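Local coordinates for THUMP domain-containing protein (Pyrococcus horikoshii, PDB 1VBK) that is of unknown function but, as a ThiI-like protein with a THUMP domain, probably binds RNA and ATP, at residues A[206-217]-A[237-247]; A[15-26]-A[173-181]. All blocks are in the same frame, centred on the assembly; numbering follows the deposited sequence.

Contact 1: residues A[206-217]-A[237-247]; sequences IPVYIGKDDKNL and FLVVAESFDRV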
loop_
_atom_site.group_PDB
_atom_site.type_symbol
_atom_site.label_atom_id
_atom_site.label_comp_id
_atom_site.label_asym_id
_atom_site.label_seq_id
_atom_site.Cartn_x
_atom_site.Cartn_y
_atom_site.Cartn_z
ATOM N N ILE A 206 9.388 4.100 6.562
ATOM C CA ILE A 206 9.059 4.878 7.745
ATOM C C ILE A 206 9.786 4.148 8.873
ATOM O O ILE A 206 9.421 3.023 9.232
ATOM C CB ILE A 206 7.543 4.872 8.042
ATOM C CG1 ILE A 206 6.784 5.591 6.924
ATOM C CG2 ILE A 206 7.276 5.561 9.377
ATOM C CD1 ILE A 206 5.275 5.598 7.118
ATOM N N PRO A 207 10.840 4.762 9.432
ATOM C CA PRO A 207 11.567 4.097 10.514
ATOM C C PRO A 207 10.752 4.085 11.800
ATOM O O PRO A 207 10.162 5.098 12.181
ATOM C CB PRO A 207 12.838 4.934 10.633
ATOM C CG PRO A 207 12.339 6.314 10.314
ATOM C CD PRO A 207 11.445 6.068 9.112
ATOM N N VAL A 208 10.719 2.933 12.463
ATOM C CA VAL A 208 9.966 2.800 13.702
ATOM C C VAL A 208 10.823 2.229 14.816
ATOM O O VAL A 208 11.508 1.220 14.635
ATOM C CB VAL A 208 8.734 1.873 13.527
ATOM C CG1 VAL A 208 8.017 1.690 14.873
ATOM C CG2 VAL A 208 7.775 2.463 12.505
ATOM N N TYR A 209 10.790 2.896 15.961
ATOM C CA TYR A 209 11.525 2.445 17.129
ATOM C C TYR A 209 10.496 1.921 18.123
ATOM O O TYR A 209 9.630 2.667 18.572
ATOM C CB TYR A 209 12.296 3.594 17.775
ATOM C CG TYR A 209 12.913 3.218 19.104
ATOM C CD1 TYR A 209 14.021 2.377 19.167
ATOM C CD2 TYR A 209 12.380 3.696 20.302
ATOM C CE1 TYR A 209 14.587 2.021 20.389
ATOM C CE2 TYR A 209 12.939 3.343 21.531
ATOM C CZ TYR A 209 14.042 2.509 21.565
ATOM O OH TYR A 209 14.608 2.169 22.773
ATOM N N ILE A 210 10.584 0.638 18.452
ATOM C CA ILE A 210 9.657 0.044 19.405
ATOM C C ILE A 210 10.338 0.026 20.769
ATOM O O ILE A 210 11.158 -0.840 21.059
ATOM C CB ILE A 210 9.270 -1.395 18.990
ATOM C CG1 ILE A 210 8.636 -1.376 17.598
ATOM C CG2 ILE A 210 8.272 -1.981 19.987
ATOM C CD1 ILE A 210 8.318 -2.751 17.048
ATOM N N GLY A 211 10.006 1.007 21.597
ATOM C CA GLY A 211 10.610 1.084 22.911
ATOM C C GLY A 211 10.216 2.346 23.645
ATOM O O GLY A 211 9.211 2.978 23.319
ATOM N N LYS A 212 11.022 2.718 24.635
ATOM C CA LYS A 212 10.761 3.904 25.437
ATOM C C LYS A 212 11.849 4.948 25.220
ATOM O O LYS A 212 12.770 4.739 24.433
ATOM C CB LYS A 212 10.711 3.517 26.916
ATOM C CG LYS A 212 9.847 2.299 27.199
ATOM C CD LYS A 212 8.434 2.491 26.660
ATOM C CE LYS A 212 7.578 1.257 26.879
ATOM N NZ LYS A 212 6.203 1.449 26.345
ATOM N N ASP A 213 11.734 6.071 25.922
ATOM C CA ASP A 213 12.719 7.143 25.834
ATOM C C ASP A 213 13.938 6.766 26.671
ATOM O O ASP A 213 14.159 7.330 27.743
ATOM C CB ASP A 213 12.121 8.452 26.358
ATOM C CG ASP A 213 11.869 9.462 25.256
ATOM O OD1 ASP A 213 12.854 10.005 24.708
ATOM O OD2 ASP A 213 10.685 9.709 24.934
ATOM N N ASP A 214 14.721 5.808 26.183
ATOM C CA ASP A 214 15.913 5.351 26.894
ATOM C C ASP A 214 17.196 5.755 26.172
ATOM O O ASP A 214 17.179 6.599 25.275
ATOM C CB ASP A 214 15.884 3.827 27.054
ATOM C CG ASP A 214 15.985 3.098 25.727
ATOM O OD1 ASP A 214 16.073 1.850 25.732
ATOM O OD2 ASP A 214 15.975 3.771 24.675
ATOM N N LYS A 215 18.306 5.139 26.569
ATOM C CA LYS A 215 19.599 5.428 25.961
ATOM C C LYS A 215 19.753 4.751 24.612
ATOM O O LYS A 215 20.510 5.223 23.762
ATOM C CB LYS A 215 20.741 4.994 26.888
ATOM C CG LYS A 215 21.355 6.139 27.685
ATOM C CD LYS A 215 20.294 6.905 28.465
ATOM C CE LYS A 215 20.904 8.056 29.250
ATOM N NZ LYS A 215 19.879 8.766 30.068
ATOM N N ASN A 216 19.046 3.643 24.408
ATOM C CA ASN A 216 19.136 2.957 23.129
ATOM C C ASN A 216 18.394 3.773 22.081
ATOM O O ASN A 216 18.661 3.647 20.884
ATOM C CB ASN A 216 18.548 1.546 23.205
ATOM C CG ASN A 216 18.729 0.776 21.905
ATOM O OD1 ASN A 216 17.825 0.060 21.464
ATOM N ND2 ASN A 216 19.891 0.922 21.283
ATOM N N LEU A 217 17.465 4.614 22.533
ATOM C CA LEU A 217 16.708 5.459 21.617
ATOM C C LEU A 217 17.635 6.540 21.081
ATOM O O LEU A 217 17.582 6.889 19.902
ATOM C CB LEU A 217 15.516 6.113 22.321
ATOM C CG LEU A 217 14.770 7.157 21.479
ATOM C CD1 LEU A 217 14.361 6.555 20.142
ATOM C CD2 LEU A 217 13.553 7.656 22.238
ATOM N N PHE A 237 11.012 10.695 9.155
ATOM C CA PHE A 237 10.926 10.978 10.584
ATOM C C PHE A 237 10.826 9.682 11.373
ATOM O O PHE A 237 10.058 8.789 11.021
ATOM C CB PHE A 237 9.710 11.856 10.898
ATOM C CG PHE A 237 9.821 13.258 10.379
ATOM C CD1 PHE A 237 10.962 14.017 10.626
ATOM C CD2 PHE A 237 8.786 13.825 9.644
ATOM C CE1 PHE A 237 11.073 15.321 10.147
ATOM C CE2 PHE A 237 8.884 15.129 9.159
ATOM C CZ PHE A 237 10.031 15.877 9.411
ATOM N N LEU A 238 11.610 9.587 12.440
ATOM C CA LEU A 238 11.604 8.403 13.286
ATOM C C LEU A 238 10.330 8.365 14.114
ATOM O O LEU A 238 9.975 9.343 14.764
ATOM C CB LEU A 238 12.815 8.406 14.219
ATOM C CG LEU A 238 12.903 7.217 15.183
ATOM C CD1 LEU A 238 13.085 5.937 14.387
ATOM C CD2 LEU A 238 14.060 7.413 16.148
ATOM N N VAL A 239 9.642 7.229 14.079
ATOM C CA VAL A 239 8.408 7.053 14.834
ATOM C C VAL A 239 8.679 6.156 16.033
ATOM O O VAL A 239 9.201 5.055 15.884
ATOM C CB VAL A 239 7.312 6.393 13.973
ATOM C CG1 VAL A 239 6.091 6.086 14.829
ATOM C CG2 VAL A 239 6.939 7.305 12.818
ATOM N N VAL A 240 8.336 6.635 17.221
ATOM C CA VAL A 240 8.531 5.858 18.438
ATOM C C VAL A 240 7.189 5.247 18.828
ATOM O O VAL A 240 6.220 5.966 19.052
ATOM C CB VAL A 240 9.037 6.751 19.599
ATOM C CG1 VAL A 240 9.330 5.902 20.825
ATOM C CG2 VAL A 240 10.278 7.508 19.167
ATOM N N ALA A 241 7.129 3.920 18.892
ATOM C CA ALA A 241 5.894 3.232 19.262
ATOM C C ALA A 241 6.064 2.608 20.639
ATOM O O ALA A 241 6.900 1.728 20.830
ATOM C CB ALA A 241 5.558 2.158 18.231
ATOM N N GLU A 242 5.265 3.071 21.595
ATOM C CA GLU A 242 5.329 2.589 22.971
ATOM C C GLU A 242 4.845 1.149 23.139
ATOM O O GLU A 242 5.186 0.493 24.120
ATOM C CB GLU A 242 4.509 3.505 23.889
ATOM C CG GLU A 242 3.008 3.496 23.601
ATOM C CD GLU A 242 2.601 4.465 22.505
ATOM O OE1 GLU A 242 3.340 4.598 21.504
ATOM O OE2 GLU A 242 1.524 5.089 22.641
ATOM N N SER A 243 4.047 0.666 22.193
ATOM C CA SER A 243 3.524 -0.700 22.247
ATOM C C SER A 243 3.177 -1.181 20.840
ATOM O O SER A 243 3.125 -0.382 19.909
ATOM C CB SER A 243 2.293 -0.759 23.155
ATOM O OG SER A 243 1.441 0.346 22.924
ATOM N N PHE A 244 2.930 -2.479 20.679
ATOM C CA PHE A 244 2.635 -3.012 19.349
ATOM C C PHE A 244 1.361 -2.471 18.713
ATOM O O PHE A 244 1.270 -2.389 17.486
ATOM C CB PHE A 244 2.576 -4.543 19.374
ATOM C CG PHE A 244 2.660 -5.175 18.005
ATOM C CD1 PHE A 244 3.810 -5.040 17.233
ATOM C CD2 PHE A 244 1.587 -5.892 17.487
ATOM C CE1 PHE A 244 3.890 -5.613 15.960
ATOM C CE2 PHE A 244 1.654 -6.471 16.210
ATOM C CZ PHE A 244 2.807 -6.329 15.448
ATOM N N ASP A 245 0.377 -2.105 19.527
ATOM C CA ASP A 245 -0.866 -1.575 18.980
ATOM C C ASP A 245 -0.585 -0.328 18.141
ATOM O O ASP A 245 -1.205 -0.123 17.099
ATOM C CB ASP A 245 -1.874 -1.273 20.101
ATOM C CG ASP A 245 -1.293 -0.404 21.204
ATOM O OD1 ASP A 245 -0.075 -0.165 21.199
ATOM O OD2 ASP A 245 -2.059 0.034 22.089
ATOM N N ARG A 246 0.369 0.488 18.583
ATOM C CA ARG A 246 0.730 1.704 17.857
ATOM C C ARG A 246 1.371 1.382 16.501
ATOM O O ARG A 246 1.236 2.146 15.545
ATOM C CB ARG A 246 1.690 2.554 18.697
ATOM C CG ARG A 246 1.103 3.026 20.027
ATOM C CD ARG A 246 -0.078 3.976 19.819
ATOM N NE ARG A 246 0.281 5.102 18.958
ATOM C CZ ARG A 246 -0.563 6.060 18.577
ATOM N NH1 ARG A 246 -1.827 6.039 18.980
ATOM N NH2 ARG A 246 -0.145 7.036 17.782
ATOM N N VAL A 247 2.071 0.254 16.420
ATOM C CA VAL A 247 2.702 -0.154 15.167
ATOM C C VAL A 247 1.615 -0.548 14.159
ATOM O O VAL A 247 1.671 -0.168 12.987
ATOM C CB VAL A 247 3.655 -1.353 15.381
ATOM C CG1 VAL A 247 4.245 -1.795 14.052
ATOM C CG2 VAL A 247 4.768 -0.968 16.353
#
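K212 NZ donates to E242 O at 2.6 Å, the shortest polar bond between the two segments; it lies beyond the strands, and the K212 chain, bent at chi2, delivers NZ in the carbonyl plane on a lone pair. Behind it runs a ladder of backbone bonds. Y209 N donates to V239 O at 2.7 Å, and V208 CA adds a mere C-H...O contact to the same oxygen. The ladder continues with V239 N to P207 O on one side of this pair and A241 N to Y209 O on the other, and V208, Y209 and I210 form parallel bridges with V239, V240 and A241. At its far end the last rung slackens: G211 N reaches A241 O only at 3.3 Å, and the bond is bent, 136° at the hydrogen. The spacing grows accordingly, from 4.7 Å between Y209 CA and V240 CA to 5.5 Å between G211 CA and E242 CA. The short strand segments 206-210 and 239-241 cross at -33°. These strands belong to the beta-alpha-beta unit 204-210, 215-228 and 239-241, which places 239-241 at the outer border, within the chain, of a five-stranded parallel sheet of order 3-2-1-4-5, as in Rossmann-like folds of the HUP clan.

On the face toward helix 215-228, the ring of Y209 takes its place because CG stands anti to the backbone N (chi1 172°), alongside V240 and pointing the same way. V240 CG1 meets Y209 CD2 at 3.8 Å, in the plane of the ring at its edge, while L217 CD1 sits 3.5 Å above one face of that ring, offset toward the rim. L217 CD1 also meets L238 CD2 at 4.1 Å, the two side chains running antiparallel past one another. On the opposite face, V208 and A241 pack together, and I210 crosses V247 at about a right angle, I210 CD1 against V247 CG2.

Contact 2: residues A[15-26]-A[173-181]; sequences SRQTRSWFEKIL and GLPIGTEGR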
loop_
_atom_site.group_PDB
_atom_site.type_symbol
_atom_site.label_atom_id
_atom_site.label_comp_id
_atom_site.label_asym_id
_atom_site.label_seq_id
_atom_site.Cartn_x
_atom_site.Cartn_y
_atom_site.Cartn_z
ATOM N N SER A 15 11.094 -2.179 -12.998
ATOM C CA SER A 15 10.432 -1.168 -12.190
ATOM C C SER A 15 8.940 -1.345 -12.408
ATOM O O SER A 15 8.478 -1.388 -13.547
ATOM C CB SER A 15 10.854 0.235 -12.625
ATOM O OG SER A 15 10.096 1.219 -11.943
ATOM N N ARG A 16 8.182 -1.457 -11.324
ATOM C CA ARG A 16 6.743 -1.627 -11.453
ATOM C C ARG A 16 6.112 -0.377 -12.065
ATOM O O ARG A 16 4.984 -0.421 -12.554
ATOM C CB ARG A 16 6.112 -1.910 -10.087
ATOM C CG ARG A 16 6.065 -0.712 -9.151
ATOM C CD ARG A 16 5.325 -1.062 -7.870
ATOM N NE ARG A 16 5.048 0.117 -7.056
ATOM C CZ ARG A 16 4.378 0.089 -5.908
ATOM N NH1 ARG A 16 3.913 -1.062 -5.434
ATOM N NH2 ARG A 16 4.169 1.211 -5.233
ATOM N N GLN A 17 6.845 0.734 -12.042
ATOM C CA GLN A 17 6.345 1.995 -12.589
ATOM C C GLN A 17 6.660 2.177 -14.068
ATOM O O GLN A 17 7.591 1.573 -14.594
ATOM C CB GLN A 17 6.935 3.181 -11.815
ATOM C CG GLN A 17 6.300 3.435 -10.461
ATOM C CD GLN A 17 4.840 3.851 -10.565
ATOM O OE1 GLN A 17 4.324 4.062 -11.660
ATOM N NE2 GLN A 17 4.171 3.968 -9.423
ATOM N N THR A 18 5.872 3.011 -14.739
ATOM C CA THR A 18 6.113 3.293 -16.147
ATOM C C THR A 18 7.302 4.245 -16.147
ATOM O O THR A 18 7.630 4.821 -15.112
ATOM C CB THR A 18 4.917 4.007 -16.806
ATOM O OG1 THR A 18 4.705 5.273 -16.169
ATOM C CG2 THR A 18 3.662 3.167 -16.683
ATOM N N ARG A 19 7.953 4.407 -17.293
ATOM C CA ARG A 19 9.096 5.307 -17.380
ATOM C C ARG A 19 8.734 6.714 -16.905
ATOM O O ARG A 19 9.492 7.341 -16.159
ATOM C CB ARG A 19 9.614 5.374 -18.823
ATOM C CG ARG A 19 10.525 6.566 -19.093
ATOM C CD ARG A 19 10.988 6.629 -20.545
ATOM N NE ARG A 19 12.046 5.663 -20.834
ATOM C CZ ARG A 19 13.272 5.714 -20.320
ATOM N NH1 ARG A 19 13.610 6.688 -19.484
ATOM N NH2 ARG A 19 14.169 4.792 -20.646
ATOM N N SER A 20 7.574 7.206 -17.337
ATOM C CA SER A 20 7.134 8.549 -16.965
ATOM C C SER A 20 7.022 8.779 -15.463
ATOM O O SER A 20 7.458 9.820 -14.963
ATOM C CB SER A 20 5.797 8.873 -17.631
ATOM O OG SER A 20 5.948 8.932 -19.038
ATOM N N TRP A 21 6.430 7.832 -14.739
ATOM C CA TRP A 21 6.305 7.994 -13.293
ATOM C C TRP A 21 7.657 7.807 -12.617
ATOM O O TRP A 21 7.962 8.466 -11.621
ATOM C CB TRP A 21 5.272 7.018 -12.724
ATOM C CG TRP A 21 3.882 7.518 -12.943
ATOM C CD1 TRP A 21 2.935 6.993 -13.779
ATOM C CD2 TRP A 21 3.312 8.704 -12.384
ATOM N NE1 TRP A 21 1.811 7.788 -13.779
ATOM C CE2 TRP A 21 2.016 8.845 -12.931
ATOM C CE3 TRP A 21 3.772 9.668 -11.475
ATOM C CZ2 TRP A 21 1.175 9.910 -12.599
ATOM C CZ3 TRP A 21 2.933 10.728 -11.145
ATOM C CH2 TRP A 21 1.649 10.838 -11.708
ATOM N N PHE A 22 8.468 6.912 -13.169
ATOM C CA PHE A 22 9.804 6.667 -12.641
ATOM C C PHE A 22 10.562 7.998 -12.649
ATOM O O PHE A 22 11.169 8.386 -11.651
ATOM C CB PHE A 22 10.524 5.628 -13.517
ATOM C CG PHE A 22 11.948 5.346 -13.104
ATOM C CD1 PHE A 22 12.955 6.285 -13.319
ATOM C CD2 PHE A 22 12.284 4.132 -12.513
ATOM C CE1 PHE A 22 14.278 6.020 -12.951
ATOM C CE2 PHE A 22 13.600 3.858 -12.145
ATOM C CZ PHE A 22 14.598 4.805 -12.365
ATOM N N GLU A 23 10.498 8.705 -13.776
ATOM C CA GLU A 23 11.192 9.979 -13.924
ATOM C C GLU A 23 10.636 11.086 -13.024
ATOM O O GLU A 23 11.400 11.858 -12.444
ATOM C CB GLU A 23 11.165 10.415 -15.396
ATOM C CG GLU A 23 11.859 9.411 -16.322
ATOM C CD GLU A 23 11.739 9.757 -17.796
ATOM O OE1 GLU A 23 10.636 10.150 -18.232
ATOM O OE2 GLU A 23 12.746 9.620 -18.525
ATOM N N LYS A 24 9.316 11.170 -12.902
ATOM C CA LYS A 24 8.716 12.197 -12.052
ATOM C C LYS A 24 9.087 12.007 -10.589
ATOM O O LYS A 24 9.369 12.976 -9.880
ATOM C CB LYS A 24 7.196 12.189 -12.202
ATOM C CG LYS A 24 6.736 12.730 -13.542
ATOM C CD LYS A 24 5.230 12.705 -13.673
ATOM C CE LYS A 24 4.809 13.327 -14.992
ATOM N NZ LYS A 24 3.338 13.283 -15.153
ATOM N N ILE A 25 9.090 10.758 -10.141
ATOM C CA ILE A 25 9.426 10.438 -8.756
ATOM C C ILE A 25 10.911 10.719 -8.502
ATOM O O ILE A 25 11.288 11.248 -7.452
ATOM C CB ILE A 25 9.087 8.958 -8.450
ATOM C CG1 ILE A 25 7.571 8.748 -8.538
ATOM C CG2 ILE A 25 9.589 8.577 -7.073
ATOM C CD1 ILE A 25 7.129 7.289 -8.400
ATOM N N LEU A 26 11.754 10.385 -9.475
ATOM C CA LEU A 26 13.187 10.638 -9.333
ATOM C C LEU A 26 13.474 12.145 -9.290
ATOM O O LEU A 26 14.295 12.601 -8.494
ATOM C CB LEU A 26 13.965 9.982 -10.478
ATOM C CG LEU A 26 15.484 10.204 -10.524
ATOM C CD1 LEU A 26 16.118 9.859 -9.180
ATOM C CD2 LEU A 26 16.079 9.340 -11.635
ATOM N N GLY A 173 20.052 1.128 -8.107
ATOM C CA GLY A 173 18.828 0.871 -7.366
ATOM C C GLY A 173 17.625 1.511 -8.037
ATOM O O GLY A 173 17.635 1.743 -9.249
ATOM N N LEU A 174 16.589 1.804 -7.253
ATOM C CA LEU A 174 15.370 2.409 -7.785
ATOM C C LEU A 174 14.990 3.632 -6.952
ATOM O O LEU A 174 15.265 3.689 -5.758
ATOM C CB LEU A 174 14.235 1.379 -7.779
ATOM C CG LEU A 174 14.485 0.129 -8.638
ATOM C CD1 LEU A 174 13.427 -0.924 -8.349
ATOM C CD2 LEU A 174 14.468 0.503 -10.124
ATOM N N PRO A 175 14.355 4.633 -7.577
ATOM C CA PRO A 175 13.964 5.841 -6.844
ATOM C C PRO A 175 13.054 5.537 -5.652
ATOM O O PRO A 175 12.128 4.739 -5.759
ATOM C CB PRO A 175 13.260 6.683 -7.909
ATOM C CG PRO A 175 13.867 6.202 -9.201
ATOM C CD PRO A 175 13.945 4.717 -8.987
ATOM N N ILE A 176 13.328 6.175 -4.517
ATOM C CA ILE A 176 12.516 5.973 -3.321
ATOM C C ILE A 176 11.077 6.364 -3.646
ATOM O O ILE A 176 10.819 7.464 -4.132
ATOM C CB ILE A 176 13.029 6.839 -2.145
ATOM C CG1 ILE A 176 14.405 6.329 -1.695
ATOM C CG2 ILE A 176 12.033 6.805 -0.982
ATOM C CD1 ILE A 176 14.980 7.051 -0.502
ATOM N N GLY A 177 10.144 5.455 -3.385
ATOM C CA GLY A 177 8.749 5.740 -3.664
ATOM C C GLY A 177 8.176 4.995 -4.859
ATOM O O GLY A 177 6.960 4.852 -4.970
ATOM N N THR A 178 9.036 4.514 -5.752
ATOM C CA THR A 178 8.564 3.794 -6.931
ATOM C C THR A 178 8.125 2.369 -6.614
ATOM O O THR A 178 7.415 1.744 -7.402
ATOM C CB THR A 178 9.649 3.727 -8.031
ATOM O OG1 THR A 178 10.828 3.100 -7.506
ATOM C CG2 THR A 178 9.988 5.119 -8.530
ATOM N N GLU A 179 8.539 1.850 -5.462
ATOM C CA GLU A 179 8.170 0.488 -5.096
ATOM C C GLU A 179 7.350 0.365 -3.814
ATOM O O GLU A 179 7.433 -0.642 -3.116
ATOM C CB GLU A 179 9.421 -0.389 -4.995
ATOM C CG GLU A 179 10.176 -0.585 -6.314
ATOM C CD GLU A 179 9.350 -1.280 -7.393
ATOM O OE1 GLU A 179 8.637 -2.259 -7.073
ATOM O OE2 GLU A 179 9.425 -0.857 -8.568
ATOM N N GLY A 180 6.563 1.389 -3.501
ATOM C CA GLY A 180 5.721 1.324 -2.319
ATOM C C GLY A 180 6.295 1.840 -1.012
ATOM O O GLY A 180 7.406 2.376 -0.960
ATOM N N ARG A 181 5.520 1.660 0.056
ATOM C CA ARG A 181 5.905 2.116 1.384
ATOM C C ARG A 181 5.860 1.000 2.427
ATOM O O ARG A 181 4.917 0.211 2.470
ATOM C CB ARG A 181 4.982 3.260 1.812
ATOM C CG ARG A 181 4.983 3.562 3.300
ATOM C CD ARG A 181 3.911 4.582 3.628
ATOM N NE ARG A 181 4.251 5.897 3.096
ATOM C CZ ARG A 181 3.393 6.902 2.966
ATOM N NH1 ARG A 181 2.124 6.749 3.321
ATOM N NH2 ARG A 181 3.813 8.070 2.501
HETATM O O HOH W 1 10.970 1.210 -9.495
#
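The backbones stand apart at R16 and E179, with R16 CA 6.8 Å from E179 CA, and come closest at L26 and P175, where the CA atoms are 5.5 Å apart. Residues 173-181 make two overlapping turns, type II from P175 to T178 and type I from G177 to G180, set against the start of helix 19-36, which T18 N-caps. The E179 chain bends at chi2 to return, and R16 N donates to E179 OE2 at 3.1 Å, nearly straight (166°) and on the syn lone pair. R16 places CG between its backbone N and carbonyl carbon (chi1 72°) and then extends, which lays one guanidinium face over E179 C; its NE-to-T178 O bond is weak. A water donates to E179 OE2 and T178 OG1 and also bonds S15 OG. The ferredoxin-like domain thus grips the loop leading into the ThiI-type parallel sheet. P175 CG lies 3.8 Å from the F22 ring centroid, 20° off its normal, a CH-pi contact. T178 OG1 donates to P175 O at 2.7 Å, while T178 CG2 meets I25 CD1 at 3.6 Å. Replacing E179 with an alanine would probably deprive R16 N and the bridging water of their shared carboxylate acceptor.

Contact 1 joins two adjacent strands of one beta-alpha-beta unit, whereas contact 2 joins two parts of the chain about 150 residues apart. The first rests on a regular ladder of backbone bonds with apolar faces to either side, and three of its four exposed residues, I210, K212 and E242, lie at the G211 end. The second has no paired strands: a carboxylate, a water and a proline against a ring do the joining. Both are partly buried, but contact 2 lies nearer the centre of the chain and adjoins the second subunit, on which T18 and W21 pack, while no other chain touches contact 1. The two meet where I206 CD1 lies 3.9 Å from R181 CD, across neighbouring strands.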